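Local coordinates for protein 2,3-dihydroxybenzoate-AMP ligase (Bacillus subtilis, PDB 1MD9) that belongs to the ANL clan of AMP-binding enzymes and holds AMP together with 2,3-dihydroxy-benzoic acid, at residues P102-P107 with F186-G191. Numbering follows the deposited sequence.
With AMP (adenosine monophosphate), chain B.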
ATOM      1  N   PRO A 102      -4.151   2.879 -16.274  1.00 24.77           N
ATOM      2  CA  PRO A 102      -2.805   2.991 -15.716  1.00 24.08           C
ATOM      3  C   PRO A 102      -2.418   1.638 -15.150  1.00 24.26           C
ATOM      4  O   PRO A 102      -3.276   0.764 -14.971  1.00 25.57           O
ATOM      5  CB  PRO A 102      -2.985   4.005 -14.587  1.00 23.46           C
ATOM      6  CG  PRO A 102      -4.076   4.873 -15.087  1.00 24.73           C
ATOM      7  CD  PRO A 102      -5.057   3.862 -15.658  1.00 25.44           C
ATOM      8  N   VAL A 103      -1.128   1.453 -14.885  1.00 23.78           N
ATOM      9  CA  VAL A 103      -0.650   0.231 -14.235  1.00 22.58           C
ATOM     10  C   VAL A 103       0.335   0.802 -13.234  1.00 22.44           C
ATOM     11  O   VAL A 103       1.392   1.311 -13.609  1.00 24.77           O
ATOM     12  CB  VAL A 103       0.033  -0.719 -15.200  1.00 21.83           C
ATOM     13  CG1 VAL A 103       0.628  -1.861 -14.430  1.00 20.54           C
ATOM     14  CG2 VAL A 103      -0.994  -1.262 -16.202  1.00 22.09           C
ATOM     15  N   PHE A 104      -0.033   0.745 -11.959  1.00 21.88           N
ATOM     16  CA  PHE A 104       0.768   1.344 -10.899  1.00 22.09           C
ATOM     17  C   PHE A 104       2.055   0.705 -10.418  1.00 22.18           C
ATOM     18  O   PHE A 104       2.060  -0.034  -9.431  1.00 20.37           O
ATOM     19  CB  PHE A 104      -0.125   1.616  -9.695  1.00 20.60           C
ATOM     20  CG  PHE A 104      -1.183   2.653  -9.958  1.00 21.44           C
ATOM     21  CD1 PHE A 104      -2.520   2.284 -10.113  1.00 19.87           C
ATOM     22  CD2 PHE A 104      -0.850   4.007 -10.016  1.00 21.14           C
ATOM     23  CE1 PHE A 104      -3.513   3.244 -10.315  1.00 18.46           C
ATOM     24  CE2 PHE A 104      -1.839   4.977 -10.219  1.00 21.53           C
ATOM     25  CZ  PHE A 104      -3.178   4.591 -10.365  1.00 19.81           C
ATOM     26  N   ALA A 105       3.157   1.030 -11.091  1.00 22.79           N
ATOM     27  CA  ALA A 105       4.457   0.508 -10.686  1.00 24.19           C
ATOM     28  C   ALA A 105       5.013   1.487  -9.673  1.00 24.14           C
ATOM     29  O   ALA A 105       4.636   2.661  -9.652  1.00 23.49           O
ATOM     30  CB  ALA A 105       5.407   0.400 -11.880  1.00 25.90           C
ATOM     31  N   LEU A 106       5.914   1.004  -8.831  1.00 24.52           N
ATOM     32  CA  LEU A 106       6.496   1.855  -7.813  1.00 24.00           C
ATOM     33  C   LEU A 106       7.810   2.417  -8.331  1.00 23.97           C
ATOM     34  O   LEU A 106       8.384   1.894  -9.288  1.00 23.48           O
ATOM     35  CB  LEU A 106       6.673   1.051  -6.519  1.00 23.04           C
ATOM     36  CG  LEU A 106       5.493   1.087  -5.516  1.00 21.16           C
ATOM     37  CD1 LEU A 106       4.173   1.395  -6.220  1.00 21.50           C
ATOM     38  CD2 LEU A 106       5.419  -0.236  -4.773  1.00 19.42           C
ATOM     39  N   PRO A 107       8.296   3.504  -7.721  1.00 24.60           N
ATOM     40  CA  PRO A 107       9.557   4.079  -8.202  1.00 25.22           C
ATOM     41  C   PRO A 107      10.805   3.248  -7.912  1.00 26.25           C
ATOM     42  O   PRO A 107      11.880   3.492  -8.481  1.00 27.00           O
ATOM     43  CB  PRO A 107       9.579   5.465  -7.545  1.00 23.77           C
ATOM     44  CG  PRO A 107       8.792   5.269  -6.291  1.00 22.97           C
ATOM     45  CD  PRO A 107       7.662   4.368  -6.707  1.00 24.16           C
ATOM     46  N   PHE A 186      -8.151   0.710 -13.783  1.00 23.48           N
ATOM     47  CA  PHE A 186      -6.698   0.618 -13.745  1.00 22.38           C
ATOM     48  C   PHE A 186      -6.277  -0.767 -13.251  1.00 23.32           C
ATOM     49  O   PHE A 186      -7.113  -1.577 -12.829  1.00 23.98           O
ATOM     50  CB  PHE A 186      -6.148   1.691 -12.796  1.00 20.89           C
ATOM     51  CG  PHE A 186      -6.523   1.477 -11.343  1.00 19.10           C
ATOM     52  CD1 PHE A 186      -5.961   0.425 -10.605  1.00 20.26           C
ATOM     53  CD2 PHE A 186      -7.451   2.299 -10.719  1.00 17.21           C
ATOM     54  CE1 PHE A 186      -6.323   0.195  -9.269  1.00 18.63           C
ATOM     55  CE2 PHE A 186      -7.821   2.078  -9.383  1.00 18.19           C
ATOM     56  CZ  PHE A 186      -7.254   1.021  -8.661  1.00 18.04           C
ATOM     57  N   LEU A 187      -4.977  -1.038 -13.286  1.00 22.78           N
ATOM     58  CA  LEU A 187      -4.470  -2.324 -12.801  1.00 22.92           C
ATOM     59  C   LEU A 187      -3.429  -2.067 -11.712  1.00 23.11           C
ATOM     60  O   LEU A 187      -2.414  -1.444 -11.965  1.00 22.46           O
ATOM     61  CB  LEU A 187      -3.836  -3.114 -13.948  1.00 20.52           C
ATOM     62  CG  LEU A 187      -4.815  -3.586 -15.011  1.00 17.60           C
ATOM     63  CD1 LEU A 187      -4.078  -4.208 -16.168  1.00 16.07           C
ATOM     64  CD2 LEU A 187      -5.767  -4.585 -14.383  1.00 17.58           C
ATOM     65  N   GLN A 188      -3.693  -2.543 -10.506  1.00 25.12           N
ATOM     66  CA  GLN A 188      -2.775  -2.347  -9.397  1.00 27.50           C
ATOM     67  C   GLN A 188      -1.731  -3.449  -9.383  1.00 28.96           C
ATOM     68  O   GLN A 188      -1.707  -4.276 -10.292  1.00 30.60           O
ATOM     69  CB  GLN A 188      -3.554  -2.328  -8.084  1.00 27.17           C
ATOM     70  CG  GLN A 188      -3.741  -0.934  -7.517  1.00 27.81           C
ATOM     71  CD  GLN A 188      -2.444  -0.344  -6.986  1.00 28.53           C
ATOM     72  OE1 GLN A 188      -2.411   0.802  -6.542  1.00 29.02           O
ATOM     73  NE2 GLN A 188      -1.366  -1.131  -7.028  1.00 28.12           N
ATOM     74  N   LEU A 189      -0.861  -3.463  -8.374  1.00 30.76           N
ATOM     75  CA  LEU A 189       0.175  -4.498  -8.282  1.00 32.27           C
ATOM     76  C   LEU A 189       0.122  -5.225  -6.939  1.00 33.88           C
ATOM     77  O   LEU A 189       0.167  -4.612  -5.883  1.00 33.83           O
ATOM     78  CB  LEU A 189       1.573  -3.891  -8.472  1.00 30.86           C
ATOM     79  CG  LEU A 189       1.986  -3.296  -9.827  1.00 30.72           C
ATOM     80  CD1 LEU A 189       3.415  -2.817  -9.681  1.00 31.42           C
ATOM     81  CD2 LEU A 189       1.896  -4.309 -10.960  1.00 30.27           C
ATOM     82  N   SER A 190       0.026  -6.542  -6.994  1.00 36.97           N
ATOM     83  CA  SER A 190      -0.043  -7.376  -5.805  1.00 40.59           C
ATOM     84  C   SER A 190       1.147  -7.216  -4.855  1.00 43.11           C
ATOM     85  O   SER A 190       2.141  -6.591  -5.215  1.00 43.73           O
ATOM     86  CB  SER A 190      -0.161  -8.828  -6.245  1.00 41.48           C
ATOM     87  OG  SER A 190       0.808  -9.071  -7.262  1.00 45.37           O
ATOM     88  N   GLY A 191       1.035  -7.805  -3.656  1.00 47.03           N
ATOM     89  CA  GLY A 191       2.072  -7.744  -2.624  1.00 51.16           C
ATOM     90  C   GLY A 191       3.518  -7.890  -3.081  1.00 54.75           C
ATOM     91  O   GLY A 191       3.785  -8.283  -4.231  1.00 55.91           O
TER
HETATM   92  P   AMP B 600       1.101  -7.354   0.320  1.00 48.50           P
HETATM   93  O1P AMP B 600       1.951  -6.732   1.413  1.00 48.35           O
HETATM   94  O2P AMP B 600       1.405  -6.791  -1.034  1.00 49.13           O
HETATM   95  O3P AMP B 600       1.168  -8.863   0.268  1.00 48.47           O
HETATM   96  O5' AMP B 600      -0.491  -6.886   0.411  1.00 45.89           O
HETATM   97  C5' AMP B 600      -1.449  -7.102   1.511  1.00 42.54           C
HETATM   98  C4' AMP B 600      -0.784  -7.813   2.677  1.00 40.17           C
HETATM   99  O4' AMP B 600       0.098  -7.075   3.488  1.00 38.50           O
HETATM  100  C3' AMP B 600      -1.748  -8.439   3.707  1.00 40.26           C
HETATM  101  O3' AMP B 600      -2.397  -9.630   3.236  1.00 41.68           O
HETATM  102  C2' AMP B 600      -0.863  -8.733   4.893  1.00 39.31           C
HETATM  103  O2' AMP B 600      -0.238 -10.042   4.756  1.00 39.49           O
HETATM  104  C1' AMP B 600       0.098  -7.573   4.842  1.00 38.15           C
HETATM  105  N9  AMP B 600      -0.506  -6.438   5.933  1.00 37.04           N
HETATM  106  C8  AMP B 600      -0.961  -5.209   5.570  1.00 36.76           C
HETATM  107  N7  AMP B 600      -1.360  -4.497   6.642  1.00 36.62           N
HETATM  108  C5  AMP B 600      -1.143  -5.310   7.662  1.00 35.72           C
HETATM  109  C6  AMP B 600      -1.385  -5.012   9.003  1.00 35.06           C
HETATM  110  N6  AMP B 600      -1.872  -3.835   9.383  1.00 33.86           N
HETATM  111  N1  AMP B 600      -1.082  -6.012   9.920  1.00 35.24           N
HETATM  112  C2  AMP B 600      -0.576  -7.224   9.547  1.00 35.37           C
HETATM  113  N3  AMP B 600      -0.338  -7.500   8.240  1.00 35.81           N
HETATM  114  C4  AMP B 600      -0.614  -6.552   7.276  1.00 36.20           C
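Phe104 turns its edge to the face of Phe186 where two neighbouring strands of the AMP-binding domain run parallel, their residues 102-104 and 186-189 at a 10° angle. A single parallel bridge joins Val103 to Leu187. Leu187 N donates to Pro102 O (3.0 Å), and Leu187 O takes the N-H of Phe104 (3.2 Å), the donor lying nearly in line with the carbonyl. Val103 CA also brings its hydrogen to Leu187 O, so this one oxygen is met twice from the 102-107 segment. Strand 184-189 in turn pairs with strand 199-203 in a two-stranded hairpin, and Val103 bonds to Val80 of strand 77-80; the bridge thus ties the hairpin to a larger mixed sheet.

Phe104 CB lies near the amide end of Gln188. CG, anti to the carbonyl carbon (chi1 -65°), directs the ring toward Phe186: CD1 touches Phe186 CD1 (3.9 Å), and CE1 stands over the Phe186 ring toward its rim, 3.6 Å from Phe186 CG. The two ring planes are 76° apart, a T-shaped stack. The rings of Tyr207 and Phe186 form a further edge-to-face pair. Pro102 CD rests on Phe186 CB (3.8 Å), and Phe96 and Ile92 of helix 87-98 pack against this aromatic cluster.

On the side opposite Phe104 and Phe186, Val103 CG2 lies alongside Leu187 CB. Beyond the bridge the 186-191 segment runs on toward the AMP phosphate, with Ser190 C 3.9 Å from AMP O2P, whereas Leu189 leans back, its CD1 3.6 Å from Ala105 CA.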